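Local coordinates for mandelate racemase/muconate lactonizing protein (Paenibacillus sp., PDB 3V5F) that probably catalyses a magnesium-dependent reaction that begins with proton abstraction beside a substrate carboxylate, as in other enolase superfamily members, at residues 60-65 with 286-291; 118-123 with 325-330; 201-206 with 226-231; 208-213 with 232-237. The protein carries 1 engineered substitution. All coordinates share one frame; numbering follows the deposited sequence.

How the contacts relate
Contact 4 continues from contact 3 at the C-terminal ends of the neighbouring barrel strands 204-207 and 229-233, with centres 16 Å apart; I206 O of contact 3 and E233 N of contact 4, 2.8 Å apart, probably hydrogen bond. Contact 4 carries on to the metal site, where E233 binds magnesium. Contact 1 joins the loop 60-65 to the barrel, and its W288 side chain lies about 3 Å from a bound buffer molecule that may mark a pocket. Contact 2 ties together loops leading into two barrel strands and touches contact 1 through F291 CE1 and L325 CB, 3.7 Å apart. Contacts 1 and 3, 32 Å between centres, fall on opposite sides of the chain's centre.

Contact 1 of 4, residues 60-65 with 286-291; sequences SSIHMT and IIWPGF
With CG of H63 anti to its own carbonyl carbon (chi1 -64°) and CG of W288 anti to the backbone N (chi1 -178°), the imidazole comes edge-on to the indole in a T-shaped stack. The planes meet at 82°, and the centroid of the H63 ring lies 4.5 Å from that of the six-membered ring of W288. H63 CE1 leads, 3.4 Å above the indole plane and off toward its rim, while H63 NE2 stands 3.6 Å from W288 CZ3. Beside this stack I62 CD1 rests against both I287 CG2 and W288 CB, 4.0 Å from each, its side chain crossing that of W288 at about a right angle. S60 OG rests 3.8 Å from I287 CD1. An alanine in place of I287 would probably open a gap beside I62 CD1 and S60 OG, where the lost CG2 and CD1 now pack. The contact brings a loop of the N-terminal domain against the end of the C-terminal barrel, as in enolase superfamily proteins, whose active site lies between the two. L93 of helix 92-107 touches the side chains of both H63 and W288, Y317 of helix 316-325 packs on S60, and G290 stands at the N-cap of helix 291-303.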
loop_
_atom_site.group_PDB
_atom_site.type_symbol
_atom_site.label_atom_id
_atom_site.label_comp_id
_atom_site.label_asym_id
_atom_site.label_seq_id
_atom_site.Cartn_x
_atom_site.Cartn_y
_atom_site.Cartn_z
ATOM N N SER A 60 -4.736 11.615 4.897
ATOM C CA SER A 60 -5.338 10.549 5.688
ATOM C C SER A 60 -5.230 10.839 7.181
ATOM O O SER A 60 -4.201 11.310 7.657
ATOM C CB SER A 60 -4.645 9.221 5.381
ATOM O OG SER A 60 -4.941 8.247 6.367
ATOM N N SER A 61 -6.296 10.535 7.913
ATOM C CA SER A 61 -6.328 10.699 9.362
ATOM C C SER A 61 -7.186 9.608 9.990
ATOM O O SER A 61 -8.341 9.418 9.597
ATOM C CB SER A 61 -6.889 12.081 9.730
ATOM O OG SER A 61 -7.008 12.217 11.136
ATOM N N ILE A 62 -6.625 8.878 10.954
ATOM C CA ILE A 62 -7.385 7.851 11.659
ATOM C C ILE A 62 -7.197 7.963 13.178
ATOM O O ILE A 62 -6.213 8.528 13.654
ATOM C CB ILE A 62 -6.996 6.420 11.220
ATOM C CG1 ILE A 62 -5.558 6.090 11.634
ATOM C CG2 ILE A 62 -7.201 6.215 9.709
ATOM C CD1 ILE A 62 -5.186 4.629 11.394
ATOM N N HIS A 63 -8.156 7.434 13.930
ATOM C CA HIS A 63 -8.066 7.417 15.392
ATOM C C HIS A 63 -8.106 8.814 16.005
ATOM O O HIS A 63 -7.542 9.034 17.072
ATOM C CB HIS A 63 -6.793 6.694 15.844
ATOM C CG HIS A 63 -6.760 5.248 15.466
ATOM N ND1 HIS A 63 -5.759 4.392 15.876
ATOM C CD2 HIS A 63 -7.611 4.502 14.722
ATOM C CE1 HIS A 63 -5.998 3.181 15.404
ATOM N NE2 HIS A 63 -7.113 3.222 14.694
ATOM N N MET A 64 -8.763 9.752 15.329
ATOM C CA MET A 64 -8.858 11.122 15.818
ATOM C C MET A 64 -10.291 11.471 16.212
ATOM O O MET A 64 -11.218 11.260 15.444
ATOM C CB MET A 64 -8.334 12.119 14.779
ATOM C CG MET A 64 -8.276 13.556 15.287
ATOM S SD MET A 64 -7.279 14.660 14.273
ATOM C CE MET A 64 -8.229 14.699 12.741
ATOM N N THR A 65 -10.464 11.997 17.421
ATOM C CA THR A 65 -11.768 12.474 17.878
ATOM C C THR A 65 -11.716 13.983 18.026
ATOM O O THR A 65 -10.633 14.563 18.105
ATOM C CB THR A 65 -12.123 11.899 19.247
ATOM O OG1 THR A 65 -11.109 12.282 20.185
ATOM C CG2 THR A 65 -12.211 10.386 19.188
ATOM N N ILE A 286 0.656 0.975 5.042
ATOM C CA ILE A 286 1.111 2.351 4.810
ATOM C C ILE A 286 0.349 3.397 5.645
ATOM O O ILE A 286 0.809 4.522 5.820
ATOM C CB ILE A 286 1.012 2.698 3.290
ATOM C CG1 ILE A 286 1.647 4.061 2.973
ATOM C CG2 ILE A 286 -0.450 2.615 2.809
ATOM C CD1 ILE A 286 3.125 4.116 3.268
ATOM N N ILE A 287 -0.815 3.032 6.172
ATOM C CA ILE A 287 -1.567 3.951 7.029
ATOM C C ILE A 287 -1.289 3.706 8.529
ATOM O O ILE A 287 -1.124 4.647 9.315
ATOM C CB ILE A 287 -3.087 3.842 6.768
ATOM C CG1 ILE A 287 -3.395 4.051 5.277
ATOM C CG2 ILE A 287 -3.858 4.831 7.625
ATOM C CD1 ILE A 287 -3.040 5.436 4.761
ATOM N N TRP A 288 -1.238 2.437 8.912
ATOM C CA TRP A 288 -1.116 2.039 10.316
ATOM C C TRP A 288 -0.269 0.778 10.285
ATOM O O TRP A 288 -0.773 -0.286 9.937
ATOM C CB TRP A 288 -2.519 1.747 10.874
ATOM C CG TRP A 288 -2.589 1.367 12.346
ATOM C CD1 TRP A 288 -1.590 1.454 13.271
ATOM C CD2 TRP A 288 -3.729 0.838 13.038
ATOM N NE1 TRP A 288 -2.035 1.013 14.492
ATOM C CE2 TRP A 288 -3.346 0.630 14.376
ATOM C CE3 TRP A 288 -5.036 0.518 12.653
ATOM C CZ2 TRP A 288 -4.223 0.112 15.334
ATOM C CZ3 TRP A 288 -5.907 0.008 13.607
ATOM C CH2 TRP A 288 -5.495 -0.190 14.932
ATOM N N PRO A 289 1.023 0.872 10.652
ATOM C CA PRO A 289 1.735 1.913 11.417
ATOM C C PRO A 289 2.015 3.246 10.713
ATOM O O PRO A 289 2.260 4.228 11.410
ATOM C CB PRO A 289 3.053 1.229 11.779
ATOM C CG PRO A 289 3.300 0.298 10.610
ATOM C CD PRO A 289 1.923 -0.229 10.257
ATOM N N GLY A 290 2.006 3.302 9.386
ATOM C CA GLY A 290 2.069 4.600 8.731
ATOM C C GLY A 290 3.422 5.056 8.213
ATOM O O GLY A 290 4.401 4.309 8.237
ATOM N N PHE A 291 3.466 6.311 7.770
ATOM C CA PHE A 291 4.555 6.857 6.959
ATOM C C PHE A 291 5.823 7.140 7.775
ATOM O O PHE A 291 6.930 6.798 7.363
ATOM C CB PHE A 291 4.066 8.148 6.284
ATOM C CG PHE A 291 4.938 8.633 5.166
ATOM C CD1 PHE A 291 4.673 8.262 3.851
ATOM C CD2 PHE A 291 6.015 9.476 5.418
ATOM C CE1 PHE A 291 5.477 8.713 2.802
ATOM C CE2 PHE A 291 6.823 9.934 4.376
ATOM C CZ PHE A 291 6.549 9.563 3.070
#

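Contact 2 of 4, residues 118-123 with 325-330; sequences AHLETG and LSAAVR
The imidazole of H119 has R330 CA over the centre of one face, in a CH-pi contact 3.8 Å from the ring centroid, and S326 O and the carbonyl carbon of A328 at its edge. Two loops of the beta/alpha-barrel meet here: 118-123 leads into strand 126-135, whereas the loop 325-330 runs from helix 316-325 toward strand 335-337, so the contact lies at the end of the barrel away from the usual enolase-type active site. H119 NE2 donates to S326 O across 2.9 Å. The acceptor is only 4° out of the ring plane and the donor lies in the carbonyl plane, so the bond fixes the rotation of the imidazole as the backbone of R330 presses on its face. S326 O also takes a weak bond from V329 N. A327 O approaches H119 CE1 obliquely, at 3.0 Å. R330 N is held by D302 OD2, which probably helps to place the CA above the ring, while the guanidinium leads away from the contact. Beside the imidazole, A327 and L120 both pack on Y112 of helix 111-114, and L120 CD2 comes within 3.6 Å of A327 CB.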
loop_
_atom_site.group_PDB
_atom_site.type_symbol
_atom_site.label_atom_id
_atom_site.label_comp_id
_atom_site.label_asym_id
_atom_site.label_seq_id
_atom_site.Cartn_x
_atom_site.Cartn_y
_atom_site.Cartn_z
ATOM N N ALA A 118 19.585 9.036 -0.037
ATOM C CA ALA A 118 20.755 9.115 -0.909
ATOM C C ALA A 118 20.503 8.642 -2.341
ATOM O O ALA A 118 21.161 9.102 -3.279
ATOM C CB ALA A 118 21.918 8.342 -0.295
ATOM N N HIS A 119 19.551 7.730 -2.512
ATOM C CA HIS A 119 19.372 7.054 -3.798
ATOM C C HIS A 119 18.564 7.858 -4.822
ATOM O O HIS A 119 18.549 7.518 -6.007
ATOM C CB HIS A 119 18.751 5.669 -3.595
ATOM C CG HIS A 119 17.373 5.709 -3.017
ATOM N ND1 HIS A 119 17.134 5.906 -1.673
ATOM C CD2 HIS A 119 16.159 5.602 -3.605
ATOM C CE1 HIS A 119 15.831 5.909 -1.458
ATOM N NE2 HIS A 119 15.218 5.727 -2.614
ATOM N N LEU A 120 17.892 8.913 -4.365
ATOM C CA LEU A 120 17.199 9.834 -5.268
ATOM C C LEU A 120 17.806 11.232 -5.173
ATOM O O LEU A 120 17.791 11.862 -4.109
ATOM C CB LEU A 120 15.695 9.891 -4.970
ATOM C CG LEU A 120 14.898 10.866 -5.849
ATOM C CD1 LEU A 120 14.841 10.404 -7.303
ATOM C CD2 LEU A 120 13.493 11.084 -5.307
ATOM N N GLU A 121 18.338 11.711 -6.293
ATOM C CA GLU A 121 18.988 13.017 -6.359
ATOM C C GLU A 121 17.990 14.103 -6.747
ATOM O O GLU A 121 17.169 13.912 -7.650
ATOM C CB GLU A 121 20.148 12.984 -7.359
ATOM C CG GLU A 121 19.720 12.889 -8.828
ATOM C CD GLU A 121 19.031 11.571 -9.188
ATOM O OE1 GLU A 121 18.808 10.724 -8.295
ATOM O OE2 GLU A 121 18.715 11.381 -10.383
ATOM N N THR A 122 18.071 15.242 -6.066
ATOM C CA THR A 122 17.095 16.314 -6.242
ATOM C C THR A 122 16.923 16.692 -7.713
ATOM O O THR A 122 17.892 16.727 -8.476
ATOM C CB THR A 122 17.470 17.569 -5.419
ATOM O OG1 THR A 122 18.025 17.173 -4.158
ATOM C CG2 THR A 122 16.239 18.441 -5.183
ATOM N N GLY A 123 15.678 16.952 -8.106
ATOM C CA GLY A 123 15.380 17.391 -9.457
ATOM C C GLY A 123 14.919 16.312 -10.422
ATOM O O GLY A 123 14.267 16.619 -11.426
ATOM N N LEU A 325 6.977 7.490 -0.401
ATOM C CA LEU A 325 7.812 6.784 0.558
ATOM C C LEU A 325 9.011 6.156 -0.140
ATOM O O LEU A 325 10.075 6.019 0.455
ATOM C CB LEU A 325 7.014 5.712 1.306
ATOM C CG LEU A 325 7.824 4.862 2.286
ATOM C CD1 LEU A 325 8.242 5.673 3.513
ATOM C CD2 LEU A 325 7.038 3.625 2.705
ATOM N N SER A 326 8.850 5.779 -1.404
ATOM C CA SER A 326 9.948 5.130 -2.118
ATOM C C SER A 326 11.210 6.003 -2.196
ATOM O O SER A 326 12.309 5.479 -2.340
ATOM C CB SER A 326 9.531 4.675 -3.513
ATOM O OG SER A 326 9.350 5.776 -4.378
ATOM N N ALA A 327 11.064 7.321 -2.090
ATOM C CA ALA A 327 12.237 8.198 -2.161
ATOM C C ALA A 327 13.110 8.072 -0.916
ATOM O O ALA A 327 14.282 8.435 -0.937
ATOM C CB ALA A 327 11.829 9.663 -2.388
ATOM N N ALA A 328 12.536 7.531 0.151
ATOM C CA ALA A 328 13.212 7.413 1.440
ATOM C C ALA A 328 13.708 6.002 1.706
ATOM O O ALA A 328 14.496 5.783 2.623
ATOM C CB ALA A 328 12.276 7.844 2.560
ATOM N N VAL A 329 13.234 5.046 0.913
ATOM C CA VAL A 329 13.548 3.634 1.133
ATOM C C VAL A 329 14.212 3.031 -0.102
ATOM O O VAL A 329 13.590 2.917 -1.162
ATOM C CB VAL A 329 12.277 2.831 1.501
ATOM C CG1 VAL A 329 12.640 1.407 1.886
ATOM C CG2 VAL A 329 11.543 3.510 2.634
ATOM N N ARG A 330 15.482 2.654 0.024
ATOM C CA ARG A 330 16.245 2.239 -1.154
ATOM C C ARG A 330 15.709 0.957 -1.783
ATOM O O ARG A 330 15.577 0.862 -3.010
ATOM C CB ARG A 330 17.733 2.051 -0.827
ATOM C CG ARG A 330 18.569 1.727 -2.073
ATOM C CD ARG A 330 20.045 1.492 -1.764
ATOM N NE ARG A 330 20.256 0.301 -0.947
ATOM C CZ ARG A 330 20.537 0.332 0.350
ATOM N NH1 ARG A 330 20.652 1.500 0.979
ATOM N NH2 ARG A 330 20.711 -0.800 1.020
#

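Contact 3 of 4, residues 201-206 with 226-231; sequences AGKIMI and DVNLYW
Strands 204-206 and 229-231 run parallel in sense but strongly twisted, their short axes at 55°, and I204 sits between two bonds: I204 N donates to N228 O at 3.1 Å and I204 O accepts from Y230 N at 2.7 Å. Farther on, I206 N bonds to W231 O, whereas W231 N is buried with no partner in the model. Ahead of the strands, N228, the centre of an inverse gamma turn, sends ND2 to G202 O at 2.9 Å, from 59° above the carbonyl plane. K203 and Y230 lie side by side, with K203 CD over the tyrosine ring, 3.9 Å from its centroid, a CH-pi contact; Y230 OH is bound by E333. The strands belong to the beta-alpha-beta unit completed by helix 214-223, part of the barrel wall. M205 was modelled in two conformers; in the one described here its CG lies over the five-membered ring of W231, 3.4 Å from the centroid. An alanine in place of W231 would probably deprive E233 OE1, on a magnesium ligand, of the donor NE1, and leave M205, in the conformer described, without the indole face. I204 CG1 meets V227 CG1 and L229 CD2 touches I206 CG2, each at 3.9 Å; A198, V191 and S195 of helix 180-198 touch I204, I206 and V227, respectively.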
loop_
_atom_site.group_PDB
_atom_site.type_symbol
_atom_site.label_atom_id
_atom_site.label_comp_id
_atom_site.label_asym_id
_atom_site.label_seq_id
_atom_site.Cartn_x
_atom_site.Cartn_y
_atom_site.Cartn_z
ATOM N N ALA A 201 7.666 -10.698 -19.586
ATOM C CA ALA A 201 8.289 -9.660 -18.782
ATOM C C ALA A 201 7.412 -9.184 -17.618
ATOM O O ALA A 201 7.832 -8.352 -16.827
ATOM C CB ALA A 201 8.697 -8.483 -19.656
ATOM N N GLY A 202 6.198 -9.700 -17.513
ATOM C CA GLY A 202 5.326 -9.284 -16.425
ATOM C C GLY A 202 5.653 -10.049 -15.155
ATOM O O GLY A 202 5.740 -11.279 -15.172
ATOM N N LYS A 203 5.845 -9.330 -14.053
ATOM C CA LYS A 203 6.047 -9.979 -12.759
ATOM C C LYS A 203 4.700 -10.412 -12.185
ATOM O O LYS A 203 3.762 -9.626 -12.115
ATOM C CB LYS A 203 6.788 -9.052 -11.784
ATOM C CG LYS A 203 8.216 -8.705 -12.222
ATOM C CD LYS A 203 8.842 -7.705 -11.257
ATOM C CE LYS A 203 10.311 -7.451 -11.577
ATOM N NZ LYS A 203 10.444 -6.578 -12.770
ATOM N N ILE A 204 4.612 -11.671 -11.780
ATOM C CA ILE A 204 3.397 -12.213 -11.178
ATOM C C ILE A 204 3.640 -12.490 -9.696
ATOM O O ILE A 204 4.609 -13.151 -9.343
ATOM C CB ILE A 204 3.012 -13.545 -11.857
ATOM C CG1 ILE A 204 2.820 -13.340 -13.368
ATOM C CG2 ILE A 204 1.788 -14.153 -11.203
ATOM C CD1 ILE A 204 1.820 -12.276 -13.715
ATOM N N MET A 205 2.773 -11.947 -8.848
ATOM C CA MET A 205 2.780 -12.230 -7.428
ATOM C C MET A 205 1.556 -13.100 -7.100
ATOM O O MET A 205 0.518 -12.992 -7.750
ATOM C CB MET A 205 2.729 -10.917 -6.637
ATOM C CG MET A 205 4.010 -10.071 -6.698
ATOM S SD MET A 205 4.481 -9.387 -8.316
ATOM C CE MET A 205 3.361 -8.015 -8.493
ATOM N N ILE A 206 1.671 -13.980 -6.115
ATOM C CA ILE A 206 0.492 -14.700 -5.655
ATOM C C ILE A 206 0.319 -14.491 -4.166
ATOM O O ILE A 206 1.290 -14.460 -3.417
ATOM C CB ILE A 206 0.493 -16.183 -6.057
ATOM C CG1 ILE A 206 1.705 -16.921 -5.477
ATOM C CG2 ILE A 206 0.432 -16.319 -7.569
ATOM C CD1 ILE A 206 1.739 -18.387 -5.882
ATOM N N ASP A 226 6.782 -22.637 -14.528
ATOM C CA ASP A 226 6.971 -21.953 -15.811
ATOM C C ASP A 226 6.422 -20.540 -15.836
ATOM O O ASP A 226 6.575 -19.830 -16.832
ATOM C CB ASP A 226 6.354 -22.754 -16.954
ATOM C CG ASP A 226 7.185 -23.961 -17.316
ATOM O OD1 ASP A 226 8.436 -23.849 -17.263
ATOM O OD2 ASP A 226 6.593 -25.017 -17.640
ATOM N N VAL A 227 5.766 -20.134 -14.757
ATOM C CA VAL A 227 5.295 -18.757 -14.656
ATOM C C VAL A 227 6.391 -17.873 -14.066
ATOM O O VAL A 227 7.206 -18.333 -13.270
ATOM C CB VAL A 227 4.002 -18.657 -13.833
ATOM C CG1 VAL A 227 3.632 -17.195 -13.583
ATOM C CG2 VAL A 227 2.863 -19.364 -14.552
ATOM N N ASN A 228 6.419 -16.608 -14.475
ATOM C CA ASN A 228 7.403 -15.663 -13.962
ATOM C C ASN A 228 6.960 -15.171 -12.580
ATOM O O ASN A 228 6.631 -13.994 -12.405
ATOM C CB ASN A 228 7.594 -14.490 -14.950
ATOM C CG ASN A 228 8.660 -13.495 -14.494
ATOM O OD1 ASN A 228 9.674 -13.875 -13.913
ATOM N ND2 ASN A 228 8.420 -12.207 -14.745
ATOM N N LEU A 229 6.943 -16.088 -11.607
ATOM C CA LEU A 229 6.537 -15.772 -10.233
ATOM C C LEU A 229 7.582 -14.923 -9.526
ATOM O O LEU A 229 8.691 -15.381 -9.251
ATOM C CB LEU A 229 6.324 -17.052 -9.425
ATOM C CG LEU A 229 5.033 -17.834 -9.605
ATOM C CD1 LEU A 229 5.008 -19.007 -8.632
ATOM C CD2 LEU A 229 3.856 -16.918 -9.362
ATOM N N TYR A 230 7.215 -13.694 -9.200
ATOM C CA TYR A 230 8.134 -12.789 -8.544
ATOM C C TYR A 230 8.153 -13.013 -7.028
ATOM O O TYR A 230 9.218 -13.095 -6.416
ATOM C CB TYR A 230 7.760 -11.343 -8.870
ATOM C CG TYR A 230 8.779 -10.357 -8.369
ATOM C CD1 TYR A 230 10.046 -10.277 -8.951
ATOM C CD2 TYR A 230 8.483 -9.500 -7.320
ATOM C CE1 TYR A 230 10.989 -9.377 -8.479
ATOM C CE2 TYR A 230 9.409 -8.589 -6.853
ATOM C CZ TYR A 230 10.662 -8.531 -7.439
ATOM O OH TYR A 230 11.595 -7.629 -6.973
ATOM N N TRP A 231 6.975 -13.083 -6.414
ATOM C CA TRP A 231 6.904 -13.401 -4.991
ATOM C C TRP A 231 5.645 -14.144 -4.586
ATOM O O TRP A 231 4.632 -14.163 -5.305
ATOM C CB TRP A 231 7.166 -12.178 -4.086
ATOM C CG TRP A 231 6.011 -11.228 -3.759
ATOM C CD1 TRP A 231 4.716 -11.553 -3.435
ATOM C CD2 TRP A 231 6.093 -9.792 -3.668
ATOM N NE1 TRP A 231 3.987 -10.402 -3.173
ATOM C CE2 TRP A 231 4.814 -9.315 -3.302
ATOM C CE3 TRP A 231 7.128 -8.862 -3.872
ATOM C CZ2 TRP A 231 4.538 -7.952 -3.151
ATOM C CZ3 TRP A 231 6.856 -7.509 -3.703
ATOM C CH2 TRP A 231 5.569 -7.068 -3.351
#

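Contact 4 of 4, residues 208-213 with 232-237; sequences ANNAYN and LEAAFH. Engineered in segment 232-237: A234 (natural residue Glu). With MG (magnesium ion), chain B.
A208, N210 and Y212 give their backbone N-H groups to successive carbonyls of E233, A234 and A235, and the packing is tight round these three bonds. A208 N reaches E233 O at 3.2 Å, N210 N reaches A234 O at 2.7 Å, and Y212 N meets A235 O at 3.1 Å. A type I' turn runs from A208 to A211; A208 CB lies 3.4 Å from A234 O, while F236 CB lies 3.3 Å from Y212 O. A234 is an engineered residue, glutamate in the natural sequence, and its methyl faces the turn. On the looser, solvent side, beside exposed H237, a water bridges N210 O to H237 N. Water also carries the link on the magnesium side: N209 ND2 donates to a water that is itself a metal ligand, so N209 acts as a second-shell residue. E233, its chain extended from a CG anti to the backbone N (chi1 164°), binds the ion through OE2 at 2.3 Å; D207 and E263 complete the protein ligands, in the manner of the enolase superfamily. K168 and Q283 hold E233 OE1. Around the contact, T217 of helix 214-223 touches Y212 and A235, L242 of helix 240-253 packs on F236, and A260 of strand 258-261 bonds to the backbone of A234.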
loop_
_atom_site.group_PDB
_atom_site.type_symbol
_atom_site.label_atom_id
_atom_site.label_comp_id
_atom_site.label_asym_id
_atom_site.label_seq_id
_atom_site.Cartn_x
_atom_site.Cartn_y
_atom_site.Cartn_z
ATOM N N ALA A 208 -2.018 -15.865 -0.968
ATOM C CA ALA A 208 -2.949 -16.932 -0.563
ATOM C C ALA A 208 -3.785 -16.556 0.655
ATOM O O ALA A 208 -4.639 -17.330 1.089
ATOM C CB ALA A 208 -2.175 -18.229 -0.281
ATOM N N ASN A 209 -3.548 -15.370 1.202
ATOM C CA ASN A 209 -4.165 -14.976 2.459
ATOM C C ASN A 209 -4.187 -16.122 3.476
ATOM O O ASN A 209 -5.215 -16.389 4.087
ATOM C CB ASN A 209 -5.579 -14.441 2.237
ATOM C CG ASN A 209 -5.578 -13.063 1.580
ATOM O OD1 ASN A 209 -5.701 -12.940 0.364
ATOM N ND2 ASN A 209 -5.426 -12.034 2.384
ATOM N N ASN A 210 -3.054 -16.803 3.608
ATOM C CA ASN A 210 -2.860 -17.844 4.627
ATOM C C ASN A 210 -3.663 -19.123 4.436
ATOM O O ASN A 210 -3.683 -19.989 5.320
ATOM C CB ASN A 210 -3.077 -17.260 6.029
ATOM C CG ASN A 210 -2.036 -16.216 6.376
ATOM O OD1 ASN A 210 -0.921 -16.242 5.844
ATOM N ND2 ASN A 210 -2.386 -15.290 7.268
ATOM N N ALA A 211 -4.296 -19.264 3.271
ATOM C CA ALA A 211 -5.145 -20.421 2.981
ATOM C C ALA A 211 -4.402 -21.732 2.709
ATOM O O ALA A 211 -5.019 -22.779 2.627
ATOM C CB ALA A 211 -6.090 -20.109 1.806
ATOM N N TYR A 212 -3.089 -21.679 2.544
ATOM C CA TYR A 212 -2.324 -22.882 2.250
ATOM C C TYR A 212 -1.630 -23.424 3.514
ATOM O O TYR A 212 -1.602 -22.772 4.551
ATOM C CB TYR A 212 -1.233 -22.571 1.223
ATOM C CG TYR A 212 -1.686 -22.309 -0.206
ATOM C CD1 TYR A 212 -2.960 -22.658 -0.650
ATOM C CD2 TYR A 212 -0.807 -21.728 -1.124
ATOM C CE1 TYR A 212 -3.354 -22.427 -1.989
ATOM C CE2 TYR A 212 -1.193 -21.488 -2.459
ATOM C CZ TYR A 212 -2.462 -21.836 -2.877
ATOM O OH TYR A 212 -2.840 -21.613 -4.191
ATOM N N ASN A 213 -1.049 -24.612 3.401
ATOM C CA ASN A 213 -0.044 -25.075 4.352
ATOM C C ASN A 213 1.235 -25.320 3.539
ATOM O O ASN A 213 1.259 -25.050 2.338
ATOM C CB ASN A 213 -0.515 -26.321 5.136
ATOM C CG ASN A 213 -0.840 -27.508 4.236
ATOM O OD1 ASN A 213 -0.413 -27.559 3.086
ATOM N ND2 ASN A 213 -1.594 -28.481 4.766
ATOM N N LEU A 232 5.755 -14.782 -3.425
ATOM C CA LEU A 232 4.684 -15.535 -2.806
ATOM C C LEU A 232 4.395 -14.852 -1.477
ATOM O O LEU A 232 5.276 -14.676 -0.635
ATOM C CB LEU A 232 5.155 -16.958 -2.549
ATOM C CG LEU A 232 4.346 -17.795 -1.572
ATOM C CD1 LEU A 232 2.929 -18.039 -2.088
ATOM C CD2 LEU A 232 5.088 -19.097 -1.347
ATOM N N GLU A 233 3.149 -14.464 -1.295
ATOM C CA GLU A 233 2.762 -13.651 -0.169
ATOM C C GLU A 233 1.746 -14.419 0.664
ATOM O O GLU A 233 0.814 -15.012 0.118
ATOM C CB GLU A 233 2.160 -12.369 -0.721
ATOM C CG GLU A 233 1.358 -11.552 0.223
ATOM C CD GLU A 233 0.977 -10.216 -0.408
ATOM O OE1 GLU A 233 1.620 -9.787 -1.411
ATOM O OE2 GLU A 233 0.037 -9.593 0.107
ATOM N N ALA A 234 1.947 -14.445 1.980
ATOM C CA ALA A 234 0.947 -15.024 2.885
ATOM C C ALA A 234 0.525 -16.430 2.473
ATOM O O ALA A 234 -0.666 -16.731 2.406
ATOM C CB ALA A 234 -0.282 -14.118 2.956
ATOM N N ALA A 235 1.493 -17.282 2.170
ATOM C CA ALA A 235 1.178 -18.674 1.862
ATOM C C ALA A 235 0.431 -19.289 3.053
ATOM O O ALA A 235 -0.572 -19.979 2.886
ATOM C CB ALA A 235 2.446 -19.443 1.579
ATOM N N PHE A 236 0.936 -18.998 4.249
ATOM C CA PHE A 236 0.394 -19.499 5.514
ATOM C C PHE A 236 0.895 -18.540 6.576
ATOM O O PHE A 236 1.866 -17.802 6.346
ATOM C CB PHE A 236 0.879 -20.929 5.804
ATOM C CG PHE A 236 2.321 -21.161 5.454
ATOM C CD1 PHE A 236 2.664 -21.878 4.323
ATOM C CD2 PHE A 236 3.335 -20.636 6.240
ATOM C CE1 PHE A 236 3.990 -22.078 3.988
ATOM C CE2 PHE A 236 4.664 -20.836 5.913
ATOM C CZ PHE A 236 4.993 -21.552 4.787
ATOM N N HIS A 237 0.239 -18.514 7.727
ATOM C CA HIS A 237 0.649 -17.575 8.755
ATOM C C HIS A 237 2.130 -17.750 9.036
ATOM O O HIS A 237 2.610 -18.866 9.136
ATOM C CB HIS A 237 -0.160 -17.730 10.038
ATOM C CG HIS A 237 0.137 -16.664 11.040
ATOM N ND1 HIS A 237 -0.210 -15.344 10.841
ATOM C CD2 HIS A 237 0.777 -16.710 12.233
ATOM C CE1 HIS A 237 0.203 -14.623 11.867
ATOM N NE2 HIS A 237 0.799 -15.430 12.729
HETATM MG MG MG B . -2.120 -9.758 0.916
HETATM O O HOH W 1 -4.227 -9.000 1.897
HETATM O O HOH W 2 -2.510 -20.175 8.139
HETATM O O HOH W 3 -2.184 -11.542 2.307
HETATM O O HOH W 4 -2.154 -7.730 -0.296
#